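Long-range contacts in putative lipoprotein (Clostridium perfringens ATCC 13124, PDB 4R7R), which is of unknown function but, as a putative lipoprotein of a family not yet characterised, may be tethered to the cell membrane and perhaps bind lipid: residues N8-N13 with D99-Y104; L28-Y33 with L69-I74; S78-I83 with Y94-D99. All blocks are in the same frame, centred on the assembly; numbering follows the deposited sequence.

Contact 1: residues N8-N13 with D99-Y104; sequences NYHTKN and DVRKDY
Asp103 OD1 is gripped by donors from both segments. The backbone N of His10 reaches it at 3.0 Å in a nearly straight bond, coming from above the carboxylate plane. The guanidinium of Arg101 meets the same oxygen end-on. NH2 lies 2.7 Å from OD1 in a salt bridge, NH1 is a little farther, and OD1 stays in the guanidinium plane. The other oxygen, OD2, takes two donors from one residue. Thr11 OG1 sits 2.6 Å from OD2 on its anti lone pair, and Thr11 N bonds OD2 at 2.8 Å from well above the plane. Thus one buried carboxylate collects five bonds, which fix its rotation. Its acceptors meet backbone N-H groups in the first turn of helix 9-17, just after the N-cap residue Asn8. A helix start of this kind would probably stabilise the negative charge, and it ties the helix to strand 103-106, which runs between strands 90-95 and 58-59. Tyr9 lays CB over one face of the guanidinium, 3.8 Å from Arg101 NH1. With CG opposite the carbonyl carbon (chi1 -73°), the His10 ring points its edge at the Arg101 backbone, 72° from the guanidinium plane. There NE2 makes a weak, bent bond to Arg101 O at 2.8 Å. Water 1 links NE2 to Arg101 N. Arg101 NH1 also bonds Ser6 O, and Phe58 packs on Thr11 and Asp103.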
loop_
_atom_site.group_PDB
_atom_site.type_symbol
_atom_site.label_atom_id
_atom_site.label_comp_id
_atom_site.label_asym_id
_atom_site.label_seq_id
_atom_site.Cartn_x
_atom_site.Cartn_y
_atom_site.Cartn_z
ATOM N N ASN A 8 0.773 2.002 -13.385
ATOM C CA ASN A 8 1.668 2.000 -12.235
ATOM C C ASN A 8 2.313 3.343 -11.900
ATOM O O ASN A 8 3.330 3.375 -11.198
ATOM C CB ASN A 8 2.777 0.987 -12.459
ATOM C CG ASN A 8 3.652 1.354 -13.615
ATOM O OD1 ASN A 8 3.214 2.041 -14.538
ATOM N ND2 ASN A 8 4.903 0.918 -13.574
ATOM N N TYR A 9 1.733 4.434 -12.403
ATOM C CA TYR A 9 2.292 5.771 -12.237
ATOM C C TYR A 9 2.762 6.079 -10.816
ATOM O O TYR A 9 3.915 6.476 -10.619
ATOM C CB TYR A 9 1.270 6.833 -12.672
ATOM C CG TYR A 9 1.775 8.263 -12.567
ATOM C CD1 TYR A 9 1.501 9.049 -11.437
ATOM C CD2 TYR A 9 2.523 8.838 -13.605
ATOM C CE1 TYR A 9 1.965 10.361 -11.347
ATOM C CE2 TYR A 9 2.988 10.160 -13.519
ATOM C CZ TYR A 9 2.706 10.900 -12.392
ATOM O OH TYR A 9 3.167 12.186 -12.302
ATOM N N HIS A 10 1.885 5.899 -9.831
ATOM C CA HIS A 10 2.192 6.367 -8.480
ATOM C C HIS A 10 3.156 5.434 -7.773
ATOM O O HIS A 10 3.920 5.863 -6.904
ATOM C CB HIS A 10 0.922 6.516 -7.630
ATOM C CG HIS A 10 0.073 7.695 -7.992
ATOM N ND1 HIS A 10 0.578 8.974 -8.098
ATOM C CD2 HIS A 10 -1.249 7.787 -8.252
ATOM C CE1 HIS A 10 -0.402 9.804 -8.415
ATOM N NE2 HIS A 10 -1.520 9.107 -8.515
ATOM N N THR A 11 3.110 4.156 -8.127
ATOM C CA THR A 11 3.984 3.161 -7.497
ATOM C C THR A 11 5.440 3.354 -7.918
ATOM O O THR A 11 6.354 3.230 -7.110
ATOM C CB THR A 11 3.541 1.730 -7.846
ATOM O OG1 THR A 11 2.159 1.571 -7.497
ATOM C CG2 THR A 11 4.392 0.703 -7.111
ATOM N N LYS A 12 5.639 3.673 -9.191
ATOM C CA LYS A 12 6.961 3.985 -9.710
ATOM C C LYS A 12 7.564 5.191 -8.975
ATOM O O LYS A 12 8.754 5.196 -8.643
ATOM C CB LYS A 12 6.871 4.228 -11.220
ATOM C CG LYS A 12 8.032 4.980 -11.832
ATOM C CD LYS A 12 7.983 4.877 -13.347
ATOM C CE LYS A 12 7.862 3.419 -13.775
ATOM N NZ LYS A 12 8.312 3.196 -15.179
ATOM N N ASN A 13 6.738 6.194 -8.692
ATOM C CA ASN A 13 7.209 7.365 -7.968
ATOM C C ASN A 13 7.529 7.051 -6.521
ATOM O O ASN A 13 8.526 7.527 -5.983
ATOM C CB ASN A 13 6.183 8.493 -8.050
ATOM C CG ASN A 13 6.198 9.174 -9.404
ATOM O OD1 ASN A 13 7.175 9.062 -10.151
ATOM N ND2 ASN A 13 5.118 9.875 -9.733
ATOM N N ASP A 99 -5.601 12.093 -4.933
ATOM C CA ASP A 99 -6.233 10.808 -5.136
ATOM C C ASP A 99 -7.192 10.844 -6.322
ATOM O O ASP A 99 -8.126 10.044 -6.388
ATOM C CB ASP A 99 -6.969 10.367 -3.857
ATOM C CG ASP A 99 -8.204 11.243 -3.523
ATOM O OD1 ASP A 99 -9.006 10.826 -2.650
ATOM O OD2 ASP A 99 -8.390 12.336 -4.112
ATOM N N VAL A 100 -6.977 11.771 -7.254
ATOM C CA VAL A 100 -7.849 11.827 -8.422
ATOM C C VAL A 100 -7.699 10.550 -9.232
ATOM O O VAL A 100 -8.660 10.078 -9.842
ATOM C CB VAL A 100 -7.571 13.059 -9.333
ATOM C CG1 VAL A 100 -7.945 14.334 -8.610
ATOM C CG2 VAL A 100 -6.119 13.098 -9.820
ATOM N N ARG A 101 -6.496 9.985 -9.230
ATOM C CA ARG A 101 -6.256 8.740 -9.942
ATOM C C ARG A 101 -5.286 7.863 -9.170
ATOM O O ARG A 101 -4.071 8.080 -9.174
ATOM C CB ARG A 101 -5.726 9.006 -11.345
ATOM C CG ARG A 101 -5.317 7.752 -12.078
ATOM C CD ARG A 101 -3.939 7.950 -12.690
ATOM N NE ARG A 101 -3.295 6.706 -13.111
ATOM C CZ ARG A 101 -2.562 5.945 -12.311
ATOM N NH1 ARG A 101 -1.992 4.835 -12.785
ATOM N NH2 ARG A 101 -2.397 6.296 -11.035
ATOM N N LYS A 102 -5.842 6.874 -8.491
ATOM C CA LYS A 102 -5.046 5.960 -7.703
ATOM C C LYS A 102 -4.468 4.876 -8.596
ATOM O O LYS A 102 -5.038 4.576 -9.639
ATOM C CB LYS A 102 -5.899 5.334 -6.598
ATOM C CG LYS A 102 -6.723 6.338 -5.826
ATOM C CD LYS A 102 -7.818 5.662 -5.032
ATOM C CE LYS A 102 -8.486 6.682 -4.125
ATOM N NZ LYS A 102 -9.658 6.146 -3.390
ATOM N N ASP A 103 -3.327 4.321 -8.196
ATOM C CA ASP A 103 -2.845 3.040 -8.709
ATOM C C ASP A 103 -3.710 1.889 -8.157
ATOM O O ASP A 103 -4.100 1.899 -6.982
ATOM C CB ASP A 103 -1.382 2.805 -8.304
ATOM C CG ASP A 103 -0.367 3.443 -9.261
ATOM O OD1 ASP A 103 -0.686 4.399 -10.025
ATOM O OD2 ASP A 103 0.792 2.969 -9.222
ATOM N N TYR A 104 -4.002 0.895 -8.988
ATOM C CA TYR A 104 -4.742 -0.279 -8.528
ATOM C C TYR A 104 -3.881 -1.502 -8.741
ATOM O O TYR A 104 -3.378 -1.734 -9.855
ATOM C CB TYR A 104 -6.085 -0.432 -9.269
ATOM C CG TYR A 104 -7.090 0.663 -8.969
ATOM C CD1 TYR A 104 -8.212 0.411 -8.169
ATOM C CD2 TYR A 104 -6.918 1.956 -9.483
ATOM C CE1 TYR A 104 -9.144 1.424 -7.891
ATOM C CE2 TYR A 104 -7.830 2.977 -9.204
ATOM C CZ TYR A 104 -8.942 2.709 -8.411
ATOM O OH TYR A 104 -9.839 3.724 -8.143
HETATM O O HOH W 1 -3.893 10.817 -7.931
#

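Contact 2: residues L28-Y33 with L69-I74; sequences LDMNIY and LYKIFI
Asp29 and Tyr70 face each other in a non-hydrogen-bonded antiparallel pair, with their side chains on the same face of the sheet. The tyrosine ring leans across toward the aspartate. Its CD1 lies 3.9 Å from Asp29 CA, and its CE1 is 4.0 Å from Asp29 OD2. Carboxylate and ring planes are 66° apart, so the two flat groups do not stack. Asp29 CG stands anti to the backbone N (chi1 -170°), and the carboxylate turns back to its own chain. OD1 accepts from Asn31 N at 2.9 Å, which closes an Asx turn where the strand ends.

Leu28 and Lys71 form the next pair and point to the other face. This pair is hydrogen-bonded: Leu28 N reaches Lys71 O at 2.8 Å, and Lys71 N returns a bond to Leu28 O. Their side chains meet near the backbone, CB to CB at 4.1 Å. Leu28 CB also approaches the edge of the Phe73 ring, 4.3 Å from CE2. The lysine then runs away from Leu28, and its NZ forms a salt bridge with Asp84 and a hydrogen bond with Tyr94 OH.

Past the strand end, Met30, a selenomethionine, adds a third backbone bond, from its N to Leu69 O at 3.0 Å. Its CB and CG pack against that same carbonyl. Leu69 and Tyr70 together form a classic beta bulge opposite Ile85. The contact thus joins the end of strand 24-29 to the start of strand 70-75. Helix 116-125 covers the Asp29 and Tyr70 face through Phe124, Cys120 and Gln121, while strand 80-85 flanks strand 70-75 on its other edge.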
loop_
_atom_site.group_PDB
_atom_site.type_symbol
_atom_site.label_atom_id
_atom_site.label_comp_id
_atom_site.label_asym_id
_atom_site.label_seq_id
_atom_site.Cartn_x
_atom_site.Cartn_y
_atom_site.Cartn_z
ATOM N N LEU A 28 -3.801 2.423 10.080
ATOM C CA LEU A 28 -5.109 2.788 10.608
ATOM C C LEU A 28 -6.146 1.674 10.373
ATOM O O LEU A 28 -6.384 1.277 9.229
ATOM C CB LEU A 28 -5.584 4.094 9.965
ATOM C CG LEU A 28 -6.935 4.612 10.457
ATOM C CD1 LEU A 28 -6.804 5.039 11.899
ATOM C CD2 LEU A 28 -7.417 5.760 9.597
ATOM N N ASP A 29 -6.760 1.183 11.454
ATOM C CA ASP A 29 -7.866 0.221 11.371
ATOM C C ASP A 29 -9.150 0.967 10.964
ATOM O O ASP A 29 -9.598 1.864 11.674
ATOM C CB ASP A 29 -8.030 -0.507 12.722
ATOM C CG ASP A 29 -8.995 -1.708 12.667
ATOM O OD1 ASP A 29 -10.054 -1.612 12.012
ATOM O OD2 ASP A 29 -8.705 -2.754 13.308
HETATM N N MSE A 30 -9.735 0.611 9.822
HETATM C CA MSE A 30 -10.891 1.356 9.308
HETATM C C MSE A 30 -12.222 0.959 9.952
HETATM O O MSE A 30 -13.261 1.529 9.638
HETATM C CB MSE A 30 -10.996 1.197 7.787
HETATM C CG MSE A 30 -9.927 1.950 7.010
HETATM SE SE MSE A 30 -9.757 3.791 7.608
HETATM C CE MSE A 30 -11.100 4.585 6.430
ATOM N N ASN A 31 -12.190 -0.006 10.863
ATOM C CA ASN A 31 -13.396 -0.440 11.552
ATOM C C ASN A 31 -13.517 0.235 12.922
ATOM O O ASN A 31 -14.617 0.528 13.385
ATOM C CB ASN A 31 -13.395 -1.966 11.684
ATOM C CG ASN A 31 -14.519 -2.485 12.568
ATOM O OD1 ASN A 31 -14.427 -2.437 13.797
ATOM N ND2 ASN A 31 -15.580 -3.006 11.946
ATOM N N ILE A 32 -12.368 0.504 13.541
ATOM C CA ILE A 32 -12.271 1.016 14.908
ATOM C C ILE A 32 -11.639 2.412 14.936
ATOM O O ILE A 32 -11.833 3.189 15.877
ATOM C CB ILE A 32 -11.439 0.048 15.779
ATOM C CG1 ILE A 32 -11.995 -1.374 15.660
ATOM C CG2 ILE A 32 -11.398 0.500 17.232
ATOM C CD1 ILE A 32 -11.317 -2.398 16.558
ATOM N N TYR A 33 -10.880 2.705 13.884
ATOM C CA TYR A 33 -10.191 3.981 13.702
ATOM C C TYR A 33 -9.127 4.183 14.771
ATOM O O TYR A 33 -8.807 5.303 15.176
ATOM C CB TYR A 33 -11.206 5.131 13.640
ATOM C CG TYR A 33 -11.949 5.092 12.324
ATOM C CD1 TYR A 33 -11.446 5.753 11.197
ATOM C CD2 TYR A 33 -13.113 4.334 12.181
ATOM C CE1 TYR A 33 -12.106 5.695 9.973
ATOM C CE2 TYR A 33 -13.775 4.261 10.960
ATOM C CZ TYR A 33 -13.272 4.950 9.861
ATOM O OH TYR A 33 -13.934 4.887 8.648
ATOM N N LEU A 69 -10.184 -1.991 4.470
ATOM C CA LEU A 69 -10.055 -2.622 5.759
ATOM C C LEU A 69 -9.055 -1.816 6.591
ATOM O O LEU A 69 -9.271 -1.534 7.775
ATOM C CB LEU A 69 -9.603 -4.074 5.589
ATOM C CG LEU A 69 -10.606 -4.931 4.802
ATOM C CD1 LEU A 69 -10.103 -6.354 4.673
ATOM C CD2 LEU A 69 -12.015 -4.905 5.425
ATOM N N TYR A 70 -7.964 -1.430 5.944
ATOM C CA TYR A 70 -6.879 -0.731 6.603
ATOM C C TYR A 70 -6.328 0.364 5.709
ATOM O O TYR A 70 -6.448 0.309 4.471
ATOM C CB TYR A 70 -5.728 -1.677 6.954
ATOM C CG TYR A 70 -6.069 -2.834 7.856
ATOM C CD1 TYR A 70 -6.232 -2.650 9.232
ATOM C CD2 TYR A 70 -6.191 -4.119 7.343
ATOM C CE1 TYR A 70 -6.528 -3.719 10.069
ATOM C CE2 TYR A 70 -6.475 -5.194 8.177
ATOM C CZ TYR A 70 -6.646 -4.987 9.535
ATOM O OH TYR A 70 -6.940 -6.053 10.347
ATOM N N LYS A 71 -5.666 1.318 6.346
ATOM C CA LYS A 71 -5.009 2.397 5.650
ATOM C C LYS A 71 -3.562 2.461 6.126
ATOM O O LYS A 71 -3.283 2.532 7.333
ATOM C CB LYS A 71 -5.746 3.707 5.910
ATOM C CG LYS A 71 -5.833 4.638 4.728
ATOM C CD LYS A 71 -6.750 5.839 5.034
ATOM C CE LYS A 71 -6.833 6.756 3.833
ATOM N NZ LYS A 71 -7.644 6.158 2.752
ATOM N N ILE A 72 -2.646 2.402 5.171
ATOM C CA ILE A 72 -1.222 2.513 5.434
ATOM C C ILE A 72 -0.672 3.909 5.043
ATOM O O ILE A 72 -0.721 4.317 3.871
ATOM C CB ILE A 72 -0.462 1.404 4.675
ATOM C CG1 ILE A 72 -0.989 0.018 5.091
ATOM C CG2 ILE A 72 1.042 1.534 4.889
ATOM C CD1 ILE A 72 -0.243 -1.212 4.468
ATOM N N PHE A 73 -0.163 4.641 6.030
ATOM C CA PHE A 73 0.454 5.943 5.775
ATOM C C PHE A 73 1.956 5.806 5.742
ATOM O O PHE A 73 2.591 5.528 6.763
ATOM C CB PHE A 73 0.033 6.971 6.828
ATOM C CG PHE A 73 -1.411 7.329 6.743
ATOM C CD1 PHE A 73 -1.854 8.244 5.806
ATOM C CD2 PHE A 73 -2.344 6.704 7.560
ATOM C CE1 PHE A 73 -3.194 8.569 5.702
ATOM C CE2 PHE A 73 -3.682 7.022 7.464
ATOM C CZ PHE A 73 -4.111 7.958 6.524
ATOM N N ILE A 74 2.519 5.975 4.553
ATOM C CA ILE A 74 3.960 5.898 4.381
ATOM C C ILE A 74 4.515 7.313 4.373
ATOM O O ILE A 74 4.243 8.113 3.468
ATOM C CB ILE A 74 4.350 5.168 3.099
ATOM C CG1 ILE A 74 3.751 3.765 3.099
ATOM C CG2 ILE A 74 5.858 5.088 2.980
ATOM C CD1 ILE A 74 3.868 3.066 1.766
#

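Contact 3: residues S78-I83 with Y94-D99; sequences SEKYVI and YPWDSD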
loop_
_atom_site.group_PDB
_atom_site.type_symbol
_atom_site.label_atom_id
_atom_site.label_comp_id
_atom_site.label_asym_id
_atom_site.label_seq_id
_atom_site.Cartn_x
_atom_site.Cartn_y
_atom_site.Cartn_z
ATOM N N SER A 78 9.877 14.212 2.665
ATOM C CA SER A 78 8.999 15.313 2.277
ATOM C C SER A 78 7.592 14.835 1.910
ATOM O O SER A 78 6.598 15.453 2.292
ATOM C CB SER A 78 9.618 16.081 1.108
ATOM O OG SER A 78 10.062 15.191 0.099
ATOM N N GLU A 79 7.527 13.727 1.177
ATOM C CA GLU A 79 6.274 13.185 0.649
ATOM C C GLU A 79 5.554 12.253 1.616
ATOM O O GLU A 79 6.173 11.671 2.502
ATOM C CB GLU A 79 6.548 12.426 -0.652
ATOM C CG GLU A 79 6.783 13.308 -1.858
ATOM C CD GLU A 79 5.486 13.666 -2.569
ATOM O OE1 GLU A 79 5.543 14.462 -3.541
ATOM O OE2 GLU A 79 4.417 13.145 -2.157
ATOM N N LYS A 80 4.244 12.112 1.433
ATOM C CA LYS A 80 3.491 11.054 2.097
ATOM C C LYS A 80 2.660 10.266 1.067
ATOM O O LYS A 80 2.014 10.843 0.191
ATOM C CB LYS A 80 2.573 11.602 3.207
ATOM C CG LYS A 80 1.565 10.525 3.708
ATOM C CD LYS A 80 1.047 10.736 5.132
ATOM C CE LYS A 80 -0.331 11.389 5.167
ATOM N NZ LYS A 80 -0.829 11.526 6.568
ATOM N N TYR A 81 2.684 8.942 1.171
ATOM C CA TYR A 81 1.856 8.135 0.301
ATOM C C TYR A 81 0.869 7.309 1.125
ATOM O O TYR A 81 1.061 7.070 2.325
ATOM C CB TYR A 81 2.726 7.241 -0.589
ATOM C CG TYR A 81 3.249 7.933 -1.853
ATOM C CD1 TYR A 81 4.138 8.998 -1.772
ATOM C CD2 TYR A 81 2.862 7.503 -3.117
ATOM C CE1 TYR A 81 4.609 9.624 -2.902
ATOM C CE2 TYR A 81 3.339 8.117 -4.263
ATOM C CZ TYR A 81 4.207 9.182 -4.151
ATOM O OH TYR A 81 4.679 9.804 -5.292
ATOM N N VAL A 82 -0.194 6.875 0.468
ATOM C CA VAL A 82 -1.245 6.139 1.127
ATOM C C VAL A 82 -1.461 4.832 0.384
ATOM O O VAL A 82 -1.474 4.801 -0.844
ATOM C CB VAL A 82 -2.563 6.970 1.184
ATOM C CG1 VAL A 82 -3.701 6.146 1.706
ATOM C CG2 VAL A 82 -2.372 8.214 2.041
ATOM N N ILE A 83 -1.594 3.739 1.135
ATOM C CA ILE A 83 -2.051 2.487 0.551
ATOM C C ILE A 83 -3.348 2.058 1.244
ATOM O O ILE A 83 -3.377 1.872 2.472
ATOM C CB ILE A 83 -1.011 1.358 0.680
ATOM C CG1 ILE A 83 0.362 1.822 0.202
ATOM C CG2 ILE A 83 -1.461 0.122 -0.106
ATOM C CD1 ILE A 83 1.457 0.797 0.432
ATOM N N TYR A 94 -1.515 5.865 -3.692
ATOM C CA TYR A 94 -1.574 7.230 -4.195
ATOM C C TYR A 94 -0.903 8.204 -3.229
ATOM O O TYR A 94 -0.762 7.894 -2.035
ATOM C CB TYR A 94 -3.031 7.630 -4.455
ATOM C CG TYR A 94 -3.972 7.464 -3.279
ATOM C CD1 TYR A 94 -4.272 8.541 -2.456
ATOM C CD2 TYR A 94 -4.580 6.235 -3.006
ATOM C CE1 TYR A 94 -5.141 8.406 -1.376
ATOM C CE2 TYR A 94 -5.449 6.088 -1.945
ATOM C CZ TYR A 94 -5.732 7.175 -1.129
ATOM O OH TYR A 94 -6.604 7.043 -0.065
ATOM N N PRO A 95 -0.460 9.373 -3.743
ATOM C CA PRO A 95 0.108 10.361 -2.823
ATOM C C PRO A 95 -1.004 10.893 -1.938
ATOM O O PRO A 95 -2.170 10.932 -2.370
ATOM C CB PRO A 95 0.689 11.445 -3.750
ATOM C CG PRO A 95 0.019 11.253 -5.065
ATOM C CD PRO A 95 -0.438 9.821 -5.147
ATOM N N TRP A 96 -0.658 11.285 -0.717
ATOM C CA TRP A 96 -1.665 11.612 0.293
ATOM C C TRP A 96 -2.561 12.781 -0.117
ATOM O O TRP A 96 -3.701 12.884 0.315
ATOM C CB TRP A 96 -0.982 11.937 1.620
ATOM C CG TRP A 96 -0.328 13.279 1.599
ATOM C CD1 TRP A 96 0.728 13.670 0.815
ATOM C CD2 TRP A 96 -0.700 14.424 2.372
ATOM N NE1 TRP A 96 1.037 14.982 1.065
ATOM C CE2 TRP A 96 0.180 15.470 2.016
ATOM C CE3 TRP A 96 -1.686 14.663 3.335
ATOM C CZ2 TRP A 96 0.106 16.741 2.592
ATOM C CZ3 TRP A 96 -1.761 15.931 3.915
ATOM C CH2 TRP A 96 -0.871 16.955 3.537
ATOM N N ASP A 97 -2.029 13.670 -0.943
ATOM C CA ASP A 97 -2.729 14.897 -1.296
ATOM C C ASP A 97 -3.239 14.864 -2.738
ATOM O O ASP A 97 -3.623 15.897 -3.291
ATOM C CB ASP A 97 -1.805 16.117 -1.089
ATOM C CG ASP A 97 -0.584 16.097 -2.019
ATOM O OD1 ASP A 97 -0.029 17.187 -2.326
ATOM O OD2 ASP A 97 -0.185 14.980 -2.444
ATOM N N SER A 98 -3.214 13.702 -3.374
ATOM C CA SER A 98 -3.803 13.638 -4.700
ATOM C C SER A 98 -4.293 12.268 -5.069
ATOM O O SER A 98 -3.510 11.409 -5.492
ATOM C CB SER A 98 -2.831 14.099 -5.759
ATOM O OG SER A 98 -3.519 14.073 -6.992
ATOM N N ASP A 99 -5.601 12.093 -4.933
ATOM C CA ASP A 99 -6.233 10.808 -5.136
ATOM C C ASP A 99 -7.192 10.844 -6.322
ATOM O O ASP A 99 -8.126 10.044 -6.388
ATOM C CB ASP A 99 -6.969 10.367 -3.857
ATOM C CG ASP A 99 -8.204 11.243 -3.523
ATOM O OD1 ASP A 99 -9.006 10.826 -2.650
ATOM O OD2 ASP A 99 -8.390 12.336 -4.112
#
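Val82 packs tightly over the ring of Tyr94, and the two side chains run side by side in the same direction. Val82 CB makes a CH-pi contact 4.1 Å from the ring centroid, and CG1 comes 3.6 Å from Tyr94 CZ. The phenol end goes on to hydrogen bond with Asp84 and Lys71. Two backbone bonds lock this pair: Val82 N to Tyr94 O at 2.8 Å, and Tyr94 N to Val82 O at 3.0 Å. Pro95 sets its CA over one face of the buried Tyr81 ring, 4.0 Å from the centroid. Helix 9-17 also packs on both residues.

Trp96 is exposed to solvent yet closely packed on Lys80. Its CG lies between backbone N and carbonyl carbon (chi1 74°), bringing the indole back over Lys80. Lys80 CB sits over the five-membered ring, 4.0 Å from its centroid. Trp96 N bonds Lys80 O at 2.9 Å. The loose side is Glu79, poorly ordered and barely touching Pro95, and the residues after Trp96. At Pro95 the chain ends strand 90-95 and enters a type I turn, Pro95 to Ser98, that carries it away from strand 80-85. This is the open end of an antiparallel beta hairpin, formed by strands 80-85 and 90-95.

In the fold
All three contacts reach one antiparallel sheet; contacts 2 and 3 are strand pairings in it, and contact 1 sets a helix on strand 103-106. Strand 70-75 of contact 2 is the sheet neighbour of strand 80-85 of contact 3, and the contact centres are about 15 Å apart. Ile72 N to Ile83 O, at 2.8 Å, is a probable hydrogen bond between them. Contacts 1 and 3 lie closer, about 9 Å between centres, and share Asp99. His10 ND1 packs 3.2 Å from Pro95 CD. Contacts 1 and 2 do not touch and have centres about 19 Å apart. Along the chain, contact 1 closes a loop that encloses both others. A glycerol, probably from crystallisation, hydrogen bonds to Asn8 ND2 at contact 1.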